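Local coordinates for twin-arginine translocation pathway signal protein (Burkholderia phytofirmans, PDB 2RJO) that probably binds galactose as a periplasmic binding protein, holding beta-D-galactopyranose in the cleft between its two lobes, at residues T93-P98 / I152-G157; P18-F23 / N68-D73; I272-A275 / R281-S284; K99-W104 / P108-H113. All blocks are in the same frame, centred on the assembly; numbering follows the deposited sequence.

Interaction 1 (T93-P98 / I152-G157); sequences TIWNKP and IERKAG. With GAL (beta-D-galactopyranose), chain B.
W95 (chi1 -70°) and R154 (chi1 -61°) both hold CG anti to the carbonyl carbon, and from there the two side chains, one from each lobe, meet beside the sugar. R154 runs out extended from CG to NE, and its guanidinium arrives over the W95 ring at about a right angle. The planes stand 83° apart, so the group meets the indole with its edge. NH2 of R154 lies over the rim of the six-membered ring, 3.2 Å from CH2 of W95, and CZ of R154 is 4.8 Å from the centroid of that ring, a cation-pi pair. The same edge grips the ligand in a forked bond: NH1 of R154 reaches O3 of the galactose at 2.9 Å and NH2 of R154 reaches it at 3.0 Å. NH1 also bonds A204 O, which helps fix the rotation of the group. On the face of W95 that carries NH2 lies the sugar as well, with CD1 of W95 3.8 Å from C6 of the galactose, while NE1 bonds Y19 OH and holds the indole in place. W95 has a positive phi at the centre of a gamma turn that N96 N closes on I94 O. N96 follows and adds a weak bond from its ND2 to O6 of the galactose at 3.1 Å. An aromatic residue after strand 90-94 that carries both the sugar and an arginine of helix 149-163 on one face is consistent with the closed, ligand-bound cleft of a two-lobed periplasmic binding protein.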
loop_
_atom_site.group_PDB
_atom_site.type_symbol
_atom_site.label_atom_id
_atom_site.label_comp_id
_atom_site.label_asym_id
_atom_site.label_seq_id
_atom_site.Cartn_x
_atom_site.Cartn_y
_atom_site.Cartn_z
ATOM N N THR A 93 5.790 8.461 7.174
ATOM C CA THR A 93 6.092 7.634 6.010
ATOM C C THR A 93 5.179 6.417 5.927
ATOM O O THR A 93 4.762 5.875 6.944
ATOM C CB THR A 93 7.565 7.159 6.038
ATOM O OG1 THR A 93 8.418 8.252 5.689
ATOM C CG2 THR A 93 7.787 6.040 5.044
ATOM N N ILE A 94 4.880 5.996 4.703
ATOM C CA ILE A 94 4.027 4.840 4.475
ATOM C C ILE A 94 4.695 3.872 3.503
ATOM O O ILE A 94 5.121 4.276 2.428
ATOM C CB ILE A 94 2.673 5.244 3.843
ATOM C CG1 ILE A 94 2.043 6.405 4.614
ATOM C CG2 ILE A 94 1.728 4.053 3.851
ATOM C CD1 ILE A 94 1.594 6.036 6.007
ATOM N N TRP A 95 4.790 2.602 3.887
ATOM C CA TRP A 95 5.353 1.569 3.018
ATOM C C TRP A 95 6.856 1.540 2.728
ATOM O O TRP A 95 7.547 0.616 3.144
ATOM C CB TRP A 95 4.630 1.569 1.659
ATOM C CG TRP A 95 3.188 1.076 1.666
ATOM C CD1 TRP A 95 2.101 1.732 1.171
ATOM C CD2 TRP A 95 2.696 -0.170 2.187
ATOM N NE1 TRP A 95 0.961 0.980 1.354
ATOM C CE2 TRP A 95 1.298 -0.191 1.972
ATOM C CE3 TRP A 95 3.298 -1.266 2.811
ATOM C CZ2 TRP A 95 0.498 -1.269 2.365
ATOM C CZ3 TRP A 95 2.493 -2.342 3.205
ATOM C CH2 TRP A 95 1.116 -2.329 2.979
ATOM N N ASN A 96 7.355 2.538 2.002
ATOM C CA ASN A 96 8.761 2.551 1.587
ATOM C C ASN A 96 9.761 3.412 2.360
ATOM O O ASN A 96 9.538 4.597 2.593
ATOM C CB ASN A 96 8.853 2.934 0.099
ATOM C CG ASN A 96 7.984 2.070 -0.797
ATOM O OD1 ASN A 96 8.131 0.853 -0.844
ATOM N ND2 ASN A 96 7.071 2.706 -1.520
ATOM N N LYS A 97 10.878 2.796 2.728
ATOM C CA LYS A 97 11.955 3.473 3.432
ATOM C C LYS A 97 13.122 2.509 3.600
ATOM O O LYS A 97 12.938 1.288 3.570
ATOM C CB LYS A 97 11.507 3.943 4.821
ATOM C CG LYS A 97 11.521 2.848 5.883
ATOM C CD LYS A 97 11.338 3.428 7.279
ATOM C CE LYS A 97 11.491 2.358 8.357
ATOM N NZ LYS A 97 12.873 1.799 8.464
ATOM N N PRO A 98 14.341 3.047 3.773
ATOM C CA PRO A 98 15.515 2.189 3.952
ATOM C C PRO A 98 15.404 1.512 5.313
ATOM O O PRO A 98 14.766 2.040 6.219
ATOM C CB PRO A 98 16.682 3.176 3.908
ATOM C CG PRO A 98 16.135 4.347 3.118
ATOM C CD PRO A 98 14.738 4.463 3.653
ATOM N N ILE A 152 8.902 -6.400 -2.079
ATOM C CA ILE A 152 9.894 -7.358 -1.621
ATOM C C ILE A 152 9.302 -8.315 -0.588
ATOM O O ILE A 152 9.513 -9.533 -0.655
ATOM C CB ILE A 152 11.114 -6.614 -0.994
ATOM C CG1 ILE A 152 11.855 -5.830 -2.071
ATOM C CG2 ILE A 152 12.044 -7.589 -0.311
ATOM C CD1 ILE A 152 12.965 -4.939 -1.512
ATOM N N GLU A 153 8.549 -7.769 0.359
ATOM C CA GLU A 153 7.953 -8.588 1.400
ATOM C C GLU A 153 6.847 -9.506 0.888
ATOM O O GLU A 153 6.844 -10.684 1.206
ATOM C CB GLU A 153 7.423 -7.705 2.537
ATOM C CG GLU A 153 8.455 -6.736 3.073
ATOM C CD GLU A 153 8.049 -6.096 4.390
ATOM O OE1 GLU A 153 6.863 -5.724 4.544
ATOM O OE2 GLU A 153 8.927 -5.951 5.268
ATOM N N ARG A 154 5.918 -8.974 0.095
ATOM C CA ARG A 154 4.818 -9.785 -0.443
ATOM C C ARG A 154 5.364 -10.929 -1.312
ATOM O O ARG A 154 4.873 -12.059 -1.265
ATOM C CB ARG A 154 3.867 -8.896 -1.253
ATOM C CG ARG A 154 3.236 -7.791 -0.409
ATOM C CD ARG A 154 2.467 -6.757 -1.229
ATOM N NE ARG A 154 2.084 -5.620 -0.391
ATOM C CZ ARG A 154 1.412 -4.550 -0.814
ATOM N NH1 ARG A 154 1.026 -4.445 -2.083
ATOM N NH2 ARG A 154 1.128 -3.577 0.044
ATOM N N LYS A 155 6.391 -10.622 -2.095
ATOM C CA LYS A 155 7.024 -11.615 -2.946
ATOM C C LYS A 155 7.660 -12.667 -2.049
ATOM O O LYS A 155 7.704 -13.857 -2.388
ATOM C CB LYS A 155 8.108 -10.982 -3.806
ATOM C CG LYS A 155 8.838 -11.982 -4.675
ATOM C CD LYS A 155 9.997 -11.333 -5.391
ATOM C CE LYS A 155 10.662 -12.316 -6.349
ATOM N NZ LYS A 155 11.923 -11.755 -6.884
ATOM N N ALA A 156 8.152 -12.223 -0.901
ATOM C CA ALA A 156 8.776 -13.127 0.046
ATOM C C ALA A 156 7.677 -14.015 0.614
ATOM O O ALA A 156 7.890 -15.202 0.877
ATOM C CB ALA A 156 9.460 -12.331 1.157
ATOM N N GLY A 157 6.495 -13.427 0.802
ATOM C CA GLY A 157 5.369 -14.187 1.308
ATOM C C GLY A 157 4.955 -15.246 0.298
ATOM O O GLY A 157 4.578 -16.358 0.680
HETATM C C1 GAL B . 0.884 0.894 -4.498
HETATM C C2 GAL B . 0.299 -0.469 -4.061
HETATM C C3 GAL B . 0.357 -0.561 -2.520
HETATM C C4 GAL B . 1.824 -0.430 -2.074
HETATM C C5 GAL B . 2.331 0.947 -2.586
HETATM C C6 GAL B . 3.779 1.111 -2.173
HETATM O O1 GAL B . 0.848 0.978 -5.935
HETATM O O2 GAL B . -1.059 -0.566 -4.487
HETATM O O3 GAL B . -0.150 -1.821 -2.084
HETATM O O4 GAL B . 2.586 -1.474 -2.680
HETATM O O5 GAL B . 2.263 1.013 -4.049
HETATM O O6 GAL B . 4.220 2.371 -2.640
#

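Interaction 2 (P18-F23 / N68-D73); sequences PYYTAF and NVDPND. With GAL (beta-D-galactopyranose), chain B.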
loop_
_atom_site.group_PDB
_atom_site.type_symbol
_atom_site.label_atom_id
_atom_site.label_comp_id
_atom_site.label_asym_id
_atom_site.label_seq_id
_atom_site.Cartn_x
_atom_site.Cartn_y
_atom_site.Cartn_z
ATOM N N PRO A 18 -6.777 2.903 -7.906
ATOM C CA PRO A 18 -7.817 3.151 -6.899
ATOM C C PRO A 18 -7.305 3.133 -5.457
ATOM O O PRO A 18 -7.901 3.736 -4.559
ATOM C CB PRO A 18 -8.861 2.070 -7.194
ATOM C CG PRO A 18 -8.079 0.986 -7.896
ATOM C CD PRO A 18 -7.136 1.767 -8.772
ATOM N N TYR A 19 -6.193 2.446 -5.235
ATOM C CA TYR A 19 -5.607 2.402 -3.902
ATOM C C TYR A 19 -5.340 3.839 -3.446
ATOM O O TYR A 19 -5.720 4.232 -2.348
ATOM C CB TYR A 19 -4.288 1.616 -3.918
ATOM C CG TYR A 19 -3.495 1.780 -2.646
ATOM C CD1 TYR A 19 -3.780 1.015 -1.515
ATOM C CD2 TYR A 19 -2.495 2.743 -2.555
ATOM C CE1 TYR A 19 -3.081 1.212 -0.313
ATOM C CE2 TYR A 19 -1.796 2.953 -1.365
ATOM C CZ TYR A 19 -2.089 2.189 -0.248
ATOM O OH TYR A 19 -1.389 2.409 0.920
ATOM N N TYR A 20 -4.686 4.610 -4.307
ATOM C CA TYR A 20 -4.343 5.995 -4.020
ATOM C C TYR A 20 -5.524 6.947 -4.117
ATOM O O TYR A 20 -5.490 8.037 -3.541
ATOM C CB TYR A 20 -3.216 6.459 -4.954
ATOM C CG TYR A 20 -1.873 5.873 -4.587
ATOM C CD1 TYR A 20 -1.122 5.152 -5.515
ATOM C CD2 TYR A 20 -1.350 6.033 -3.302
ATOM C CE1 TYR A 20 0.123 4.601 -5.169
ATOM C CE2 TYR A 20 -0.110 5.488 -2.948
ATOM C CZ TYR A 20 0.619 4.774 -3.889
ATOM O OH TYR A 20 1.840 4.234 -3.549
ATOM N N THR A 21 -6.558 6.556 -4.857
ATOM C CA THR A 21 -7.729 7.406 -4.966
ATOM C C THR A 21 -8.323 7.516 -3.565
ATOM O O THR A 21 -8.720 8.596 -3.135
ATOM C CB THR A 21 -8.782 6.811 -5.910
ATOM O OG1 THR A 21 -8.239 6.716 -7.235
ATOM C CG2 THR A 21 -10.015 7.704 -5.944
ATOM N N ALA A 22 -8.366 6.387 -2.861
ATOM C CA ALA A 22 -8.895 6.333 -1.509
ATOM C C ALA A 22 -7.907 6.954 -0.516
ATOM O O ALA A 22 -8.298 7.663 0.414
ATOM C CB ALA A 22 -9.171 4.903 -1.135
ATOM N N PHE A 23 -6.624 6.673 -0.717
ATOM C CA PHE A 23 -5.586 7.216 0.151
ATOM C C PHE A 23 -5.727 8.734 0.208
ATOM O O PHE A 23 -5.677 9.338 1.273
ATOM C CB PHE A 23 -4.215 6.850 -0.407
ATOM C CG PHE A 23 -3.074 7.222 0.487
ATOM C CD1 PHE A 23 -2.895 6.584 1.710
ATOM C CD2 PHE A 23 -2.153 8.183 0.091
ATOM C CE1 PHE A 23 -1.808 6.901 2.536
ATOM C CE2 PHE A 23 -1.054 8.510 0.912
ATOM C CZ PHE A 23 -0.888 7.861 2.132
ATOM N N ASN A 68 2.192 13.521 4.859
ATOM C CA ASN A 68 1.941 12.084 4.973
ATOM C C ASN A 68 2.311 11.548 3.601
ATOM O O ASN A 68 1.544 11.698 2.649
ATOM C CB ASN A 68 0.468 11.791 5.269
ATOM C CG ASN A 68 0.198 10.305 5.430
ATOM O OD1 ASN A 68 1.114 9.534 5.696
ATOM N ND2 ASN A 68 -1.064 9.901 5.286
ATOM N N VAL A 69 3.481 10.925 3.497
ATOM C CA VAL A 69 3.968 10.442 2.209
ATOM C C VAL A 69 4.278 8.956 2.048
ATOM O O VAL A 69 4.795 8.298 2.953
ATOM C CB VAL A 69 5.242 11.236 1.801
ATOM C CG1 VAL A 69 6.316 11.073 2.877
ATOM C CG2 VAL A 69 5.768 10.757 0.451
ATOM N N ASP A 70 3.957 8.454 0.861
ATOM C CA ASP A 70 4.199 7.073 0.450
ATOM C C ASP A 70 5.348 7.253 -0.558
ATOM O O ASP A 70 5.106 7.519 -1.733
ATOM C CB ASP A 70 2.951 6.522 -0.262
ATOM C CG ASP A 70 3.110 5.075 -0.731
ATOM O OD1 ASP A 70 4.247 4.634 -1.011
ATOM O OD2 ASP A 70 2.081 4.374 -0.838
ATOM N N PRO A 71 6.612 7.143 -0.102
ATOM C CA PRO A 71 7.776 7.302 -0.983
ATOM C C PRO A 71 7.745 6.422 -2.228
ATOM O O PRO A 71 7.524 5.216 -2.135
ATOM C CB PRO A 71 8.949 6.960 -0.064
ATOM C CG PRO A 71 8.478 7.452 1.255
ATOM C CD PRO A 71 7.053 6.928 1.286
ATOM N N ASN A 72 7.966 7.047 -3.382
ATOM C CA ASN A 72 7.987 6.360 -4.676
ATOM C C ASN A 72 8.949 5.170 -4.612
ATOM O O ASN A 72 8.652 4.090 -5.117
ATOM C CB ASN A 72 8.422 7.342 -5.768
ATOM C CG ASN A 72 8.447 6.718 -7.141
ATOM O OD1 ASN A 72 7.448 6.155 -7.598
ATOM N ND2 ASN A 72 9.594 6.823 -7.821
ATOM N N ASP A 73 10.096 5.380 -3.976
ATOM C CA ASP A 73 11.103 4.333 -3.808
ATOM C C ASP A 73 11.627 4.477 -2.383
ATOM O O ASP A 73 11.497 5.537 -1.771
ATOM C CB ASP A 73 12.255 4.503 -4.817
ATOM C CG ASP A 73 12.316 3.365 -5.847
ATOM O OD1 ASP A 73 11.815 2.254 -5.537
ATOM O OD2 ASP A 73 12.879 3.571 -6.961
HETATM C C1 GAL B . 0.884 0.894 -4.498
HETATM C C2 GAL B . 0.299 -0.469 -4.061
HETATM C C3 GAL B . 0.357 -0.561 -2.520
HETATM C C4 GAL B . 1.824 -0.430 -2.074
HETATM C C5 GAL B . 2.331 0.947 -2.586
HETATM C C6 GAL B . 3.779 1.111 -2.173
HETATM O O1 GAL B . 0.848 0.978 -5.935
HETATM O O2 GAL B . -1.059 -0.566 -4.487
HETATM O O3 GAL B . -0.150 -1.821 -2.084
HETATM O O4 GAL B . 2.586 -1.474 -2.680
HETATM O O5 GAL B . 2.263 1.013 -4.049
HETATM O O6 GAL B . 4.220 2.371 -2.640
HETATM O O HOH W 1 -0.058 4.665 1.004
HETATM O O HOH W 2 3.840 6.297 -3.789
#
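The Y20 ring and the D70 carboxylate cross at about a right angle, their planes 62° apart, and the phenol of Y20 comes down on the acid from above. Its OH donates to OD2 of D70 over 2.7 Å, 69° out of the carboxylate plane, while the carboxylate itself lies at the edge of the Y20 ring. The other oxygen, D70 OD1, accepts O6 of the galactose at 2.8 Å, so the acid divides its two oxygens between protein and sugar. Y19 is turned differently. Its edge points at the face of Y20, with CD2 of Y19 3.5 Å above the middle of that ring, and one of its own faces lies under C3 of the galactose. This is how the Rossmann-like lobe of a periplasmic binding protein builds part of its side of the pocket, from the start of helix 18-34 and the loop that follows strand 65-69. Two waters fill in the polar links. One bonds Y19 OH, which also bonds W95 NE1, and donates to D70 OD2, the water O lying 2.8 Å from that oxygen; the other donates both to Y20 OH and to D70 O. Deeper in, F23 extends with CG anti to its backbone N (chi1 -173°), and its CZ lies 3.8 Å from ND2 of N68. The amide is inclined to the ring, and its NH2 group is taken up by L256 O and G257 O.

Interaction 3 (I272-A275 / R281-S284); sequences IDLA and RRES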
loop_
_atom_site.group_PDB
_atom_site.type_symbol
_atom_site.label_atom_id
_atom_site.label_comp_id
_atom_site.label_asym_id
_atom_site.label_seq_id
_atom_site.Cartn_x
_atom_site.Cartn_y
_atom_site.Cartn_z
ATOM N N ILE A 272 1.131 14.943 21.524
ATOM C CA ILE A 272 1.738 13.655 21.838
ATOM C C ILE A 272 3.233 13.821 22.095
ATOM O O ILE A 272 3.899 14.620 21.446
ATOM C CB ILE A 272 1.514 12.623 20.713
ATOM C CG1 ILE A 272 1.916 13.207 19.354
ATOM C CG2 ILE A 272 0.057 12.203 20.681
ATOM C CD1 ILE A 272 1.746 12.207 18.208
ATOM N N ASP A 273 3.755 13.053 23.049
ATOM C CA ASP A 273 5.163 13.131 23.425
ATOM C C ASP A 273 6.023 12.090 22.698
ATOM O O ASP A 273 6.452 11.092 23.294
ATOM C CB ASP A 273 5.296 12.933 24.937
ATOM C CG ASP A 273 6.663 13.299 25.452
ATOM O OD1 ASP A 273 7.668 12.992 24.771
ATOM O OD2 ASP A 273 6.733 13.890 26.554
ATOM N N LEU A 274 6.278 12.344 21.417
ATOM C CA LEU A 274 7.080 11.462 20.571
ATOM C C LEU A 274 8.232 10.744 21.253
ATOM O O LEU A 274 8.367 9.522 21.141
ATOM C CB LEU A 274 7.635 12.254 19.384
ATOM C CG LEU A 274 6.881 12.070 18.067
ATOM C CD1 LEU A 274 5.397 12.174 18.310
ATOM C CD2 LEU A 274 7.343 13.102 17.059
ATOM N N ALA A 275 9.066 11.505 21.952
ATOM C CA ALA A 275 10.233 10.951 22.634
ATOM C C ALA A 275 9.923 9.807 23.596
ATOM O O ALA A 275 10.778 8.954 23.824
ATOM C CB ALA A 275 10.965 12.058 23.381
ATOM N N ARG A 281 4.996 2.264 18.113
ATOM C CA ARG A 281 4.100 3.383 17.842
ATOM C C ARG A 281 4.830 4.394 16.965
ATOM O O ARG A 281 4.245 5.367 16.494
ATOM C CB ARG A 281 3.623 4.025 19.144
ATOM C CG ARG A 281 2.689 3.099 19.898
ATOM C CD ARG A 281 2.015 3.771 21.052
ATOM N NE ARG A 281 0.910 2.954 21.536
ATOM C CZ ARG A 281 0.050 3.345 22.469
ATOM N NH1 ARG A 281 0.176 4.544 23.029
ATOM N NH2 ARG A 281 -0.957 2.557 22.810
ATOM N N ARG A 282 6.112 4.124 16.744
ATOM C CA ARG A 282 6.983 4.949 15.908
ATOM C C ARG A 282 7.135 4.278 14.541
ATOM O O ARG A 282 7.091 4.941 13.508
ATOM C CB ARG A 282 8.344 5.108 16.585
ATOM C CG ARG A 282 8.435 6.334 17.478
ATOM C CD ARG A 282 8.526 7.584 16.602
ATOM N NE ARG A 282 8.910 8.749 17.373
ATOM C CZ ARG A 282 9.645 9.755 16.914
ATOM N NH1 ARG A 282 10.099 9.754 15.672
ATOM N NH2 ARG A 282 9.906 10.785 17.705
ATOM N N GLU A 283 7.329 2.963 14.558
ATOM C CA GLU A 283 7.440 2.144 13.350
ATOM C C GLU A 283 6.461 1.011 13.606
ATOM O O GLU A 283 6.754 0.087 14.364
ATOM C CB GLU A 283 8.848 1.579 13.182
ATOM C CG GLU A 283 9.874 2.590 12.722
ATOM C CD GLU A 283 11.168 1.940 12.268
ATOM O OE1 GLU A 283 11.301 0.708 12.422
ATOM O OE2 GLU A 283 12.056 2.663 11.762
ATOM N N SER A 284 5.294 1.086 12.974
ATOM C CA SER A 284 4.248 0.099 13.201
ATOM C C SER A 284 3.816 -0.766 12.026
ATOM O O SER A 284 3.808 -0.331 10.875
ATOM C CB SER A 284 3.000 0.816 13.733
ATOM O OG SER A 284 3.335 1.904 14.589
#
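In the connection between helix 253-268 and strand 283-291, L274 partway along it meets R282 near the beginning of the strand. L274 stands at the start of a short 3-10 segment, and nine or so residues of chain fold back between the two at the edge of the lobe. The R282 side chain bends at chi2 (-74°), and the bend brings its guanidinium across L274 at about a right angle. The leucine lies over one face of the group, with CG of L274 3.8 Å from CZ of R282, whereas the carbonyl carbon of L274 and the backbone N of A275 lie at its edge. NH2 of R282 is modelled 3.5 Å from CD2 of L274; its still shorter distances to the inner carbons of that leucine are doubtful in detail. L274 also packs on A267 of the preceding helix, while R282 touches P103 and pairs its backbone with H113 of the neighbouring strand. The leucine side chain offers hydrocarbon alone to the cation. Contact between the two is therefore van der Waals packing against the flat guanidinium, and the side chain of L274 supplies no acceptor for its N-H groups.

Interaction 4 (K99-W104 / P108-H113); sequences KDLHPW and PNYVAH
P103 lies over one face of the Y110 ring, its CB 3.9 Å from the centroid and 16° off the normal, a CH-pi contact displaced toward the rim. CA of P103 comes closer still at that rim, 3.4 Å from CD2 of Y110. The tyrosine reaches this place with CG anti to its backbone N (chi1 -168°), leaving from the centre of an inverse gamma turn at the start of strand 110-115. L101 approaches differently, at the edge of the ring, where its CG is 3.8 Å from CE2 of Y110; the same leucine also packs on A77 and V81 of helix 74-87. CB of P103 further rests against the backbone, 3.2 Å from O of Y110. At the far end of the ring the hydroxyl makes a weak hydrogen bond to T93 OG1 on the adjacent strand. The loop 99-104 thus folds back over the beginning of the strand it leads into, and the ring is met on a face and at an edge at once. The side-chain part of the contact is hydrocarbon on aromatic surface, with the carbonyl O of Y110 also against the proline, so it depends on close fit; the rigid proline ring presents its C-H groups, probably slightly polarised by the adjoining amides, to the pi face.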
loop_
_atom_site.group_PDB
_atom_site.type_symbol
_atom_site.label_atom_id
_atom_site.label_comp_id
_atom_site.label_asym_id
_atom_site.label_seq_id
_atom_site.Cartn_x
_atom_site.Cartn_y
_atom_site.Cartn_z
ATOM N N LYS A 99 16.024 0.353 5.470
ATOM C CA LYS A 99 15.961 -0.333 6.745
ATOM C C LYS A 99 16.549 0.529 7.865
ATOM O O LYS A 99 15.989 0.596 8.962
ATOM C CB LYS A 99 16.718 -1.658 6.662
ATOM C CG LYS A 99 16.643 -2.506 7.928
ATOM C CD LYS A 99 17.696 -3.610 7.898
ATOM C CE LYS A 99 17.663 -4.446 9.170
ATOM N NZ LYS A 99 17.801 -3.585 10.389
ATOM N N ASP A 100 17.662 1.206 7.583
ATOM C CA ASP A 100 18.339 2.039 8.588
ATOM C C ASP A 100 17.642 3.333 8.977
ATOM O O ASP A 100 17.946 3.903 10.023
ATOM C CB ASP A 100 19.757 2.398 8.140
ATOM C CG ASP A 100 20.589 1.187 7.801
ATOM O OD1 ASP A 100 20.253 0.066 8.257
ATOM O OD2 ASP A 100 21.595 1.362 7.073
ATOM N N LEU A 101 16.729 3.809 8.142
ATOM C CA LEU A 101 16.024 5.048 8.443
ATOM C C LEU A 101 14.944 4.833 9.502
ATOM O O LEU A 101 13.921 4.198 9.226
ATOM C CB LEU A 101 15.384 5.610 7.179
ATOM C CG LEU A 101 14.812 7.015 7.319
ATOM C CD1 LEU A 101 15.955 7.983 7.578
ATOM C CD2 LEU A 101 14.068 7.400 6.036
ATOM N N HIS A 102 15.170 5.370 10.703
ATOM C CA HIS A 102 14.211 5.235 11.803
ATOM C C HIS A 102 13.731 6.598 12.296
ATOM O O HIS A 102 14.520 7.544 12.429
ATOM C CB HIS A 102 14.844 4.495 12.988
ATOM C CG HIS A 102 15.385 3.146 12.647
ATOM N ND1 HIS A 102 14.575 2.088 12.269
ATOM C CD2 HIS A 102 16.651 2.671 12.605
ATOM C CE1 HIS A 102 15.319 1.037 12.010
ATOM N NE2 HIS A 102 16.590 1.361 12.204
ATOM N N PRO A 103 12.422 6.719 12.575
ATOM C CA PRO A 103 11.900 8.001 13.058
ATOM C C PRO A 103 12.563 8.497 14.347
ATOM O O PRO A 103 12.761 9.701 14.519
ATOM C CB PRO A 103 10.400 7.736 13.230
ATOM C CG PRO A 103 10.291 6.244 13.307
ATOM C CD PRO A 103 11.329 5.766 12.331
ATOM N N TRP A 104 12.908 7.578 15.244
ATOM C CA TRP A 104 13.538 7.969 16.506
ATOM C C TRP A 104 14.924 8.591 16.333
ATOM O O TRP A 104 15.481 9.152 17.281
ATOM C CB TRP A 104 13.592 6.781 17.469
ATOM C CG TRP A 104 14.094 5.500 16.872
ATOM C CD1 TRP A 104 15.387 5.164 16.621
ATOM C CD2 TRP A 104 13.303 4.373 16.480
ATOM N NE1 TRP A 104 15.455 3.896 16.091
ATOM C CE2 TRP A 104 14.183 3.394 15.983
ATOM C CE3 TRP A 104 11.926 4.105 16.471
ATOM C CZ2 TRP A 104 13.738 2.154 15.519
ATOM C CZ3 TRP A 104 11.486 2.872 16.007
ATOM C CH2 TRP A 104 12.386 1.920 15.527
ATOM N N PRO A 108 11.757 15.536 16.639
ATOM C CA PRO A 108 10.401 14.973 16.632
ATOM C C PRO A 108 9.764 15.078 15.234
ATOM O O PRO A 108 8.619 14.655 15.023
ATOM C CB PRO A 108 9.690 15.871 17.628
ATOM C CG PRO A 108 10.193 17.242 17.164
ATOM C CD PRO A 108 11.697 16.994 16.875
ATOM N N ASN A 109 10.519 15.640 14.289
ATOM C CA ASN A 109 10.046 15.858 12.924
ATOM C C ASN A 109 9.586 14.609 12.163
ATOM O O ASN A 109 8.586 14.648 11.459
ATOM C CB ASN A 109 11.125 16.598 12.129
ATOM C CG ASN A 109 11.544 17.907 12.794
ATOM O OD1 ASN A 109 10.944 18.958 12.566
ATOM N ND2 ASN A 109 12.561 17.836 13.639
ATOM N N TYR A 110 10.310 13.508 12.300
ATOM C CA TYR A 110 9.931 12.267 11.639
ATOM C C TYR A 110 9.010 11.557 12.625
ATOM O O TYR A 110 9.462 10.755 13.433
ATOM C CB TYR A 110 11.165 11.409 11.376
ATOM C CG TYR A 110 10.942 10.233 10.457
ATOM C CD1 TYR A 110 9.666 9.889 10.006
ATOM C CD2 TYR A 110 12.018 9.459 10.038
ATOM C CE1 TYR A 110 9.475 8.803 9.159
ATOM C CE2 TYR A 110 11.842 8.382 9.201
ATOM C CZ TYR A 110 10.572 8.053 8.761
ATOM O OH TYR A 110 10.422 6.976 7.920
ATOM N N VAL A 111 7.720 11.868 12.546
ATOM C CA VAL A 111 6.717 11.313 13.446
ATOM C C VAL A 111 6.574 9.799 13.447
ATOM O O VAL A 111 6.613 9.167 14.506
ATOM C CB VAL A 111 5.344 11.923 13.160
ATOM C CG1 VAL A 111 4.318 11.365 14.133
ATOM C CG2 VAL A 111 5.427 13.435 13.257
ATOM N N ALA A 112 6.392 9.204 12.276
ATOM C CA ALA A 112 6.242 7.762 12.244
ATOM C C ALA A 112 6.264 7.140 10.857
ATOM O O ALA A 112 6.098 7.816 9.848
ATOM C CB ALA A 112 4.947 7.360 12.968
ATOM N N HIS A 113 6.495 5.833 10.841
ATOM C CA HIS A 113 6.503 5.041 9.624
ATOM C C HIS A 113 5.405 4.004 9.839
ATOM O O HIS A 113 5.349 3.357 10.890
ATOM C CB HIS A 113 7.845 4.332 9.435
ATOM C CG HIS A 113 7.881 3.426 8.244
ATOM N ND1 HIS A 113 7.723 3.887 6.955
ATOM C CD2 HIS A 113 8.013 2.083 8.147
ATOM C CE1 HIS A 113 7.755 2.869 6.117
ATOM N NE2 HIS A 113 7.927 1.761 6.815
#

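From the N terminus, interaction 2 closes first, joining the start of helix 18-34 to the end of strand 65-69. The neighbouring strand 90-94 then opens interaction 1, whose long loop ends on helix 149-163 and so ties one lobe to the other beside the sugar. Within that loop interaction 4 closes a short one, between strands 90-94 and 110-115. Interaction 3 comes last, a small loop leading into strand 283-291; no two loops cross. Interactions 1 and 2 touch each other and share the galactose. Interactions 3 and 4, with centres about 9 Å apart, meet where strands 110-115 and 283-291 pair, and all four reach the same sheet.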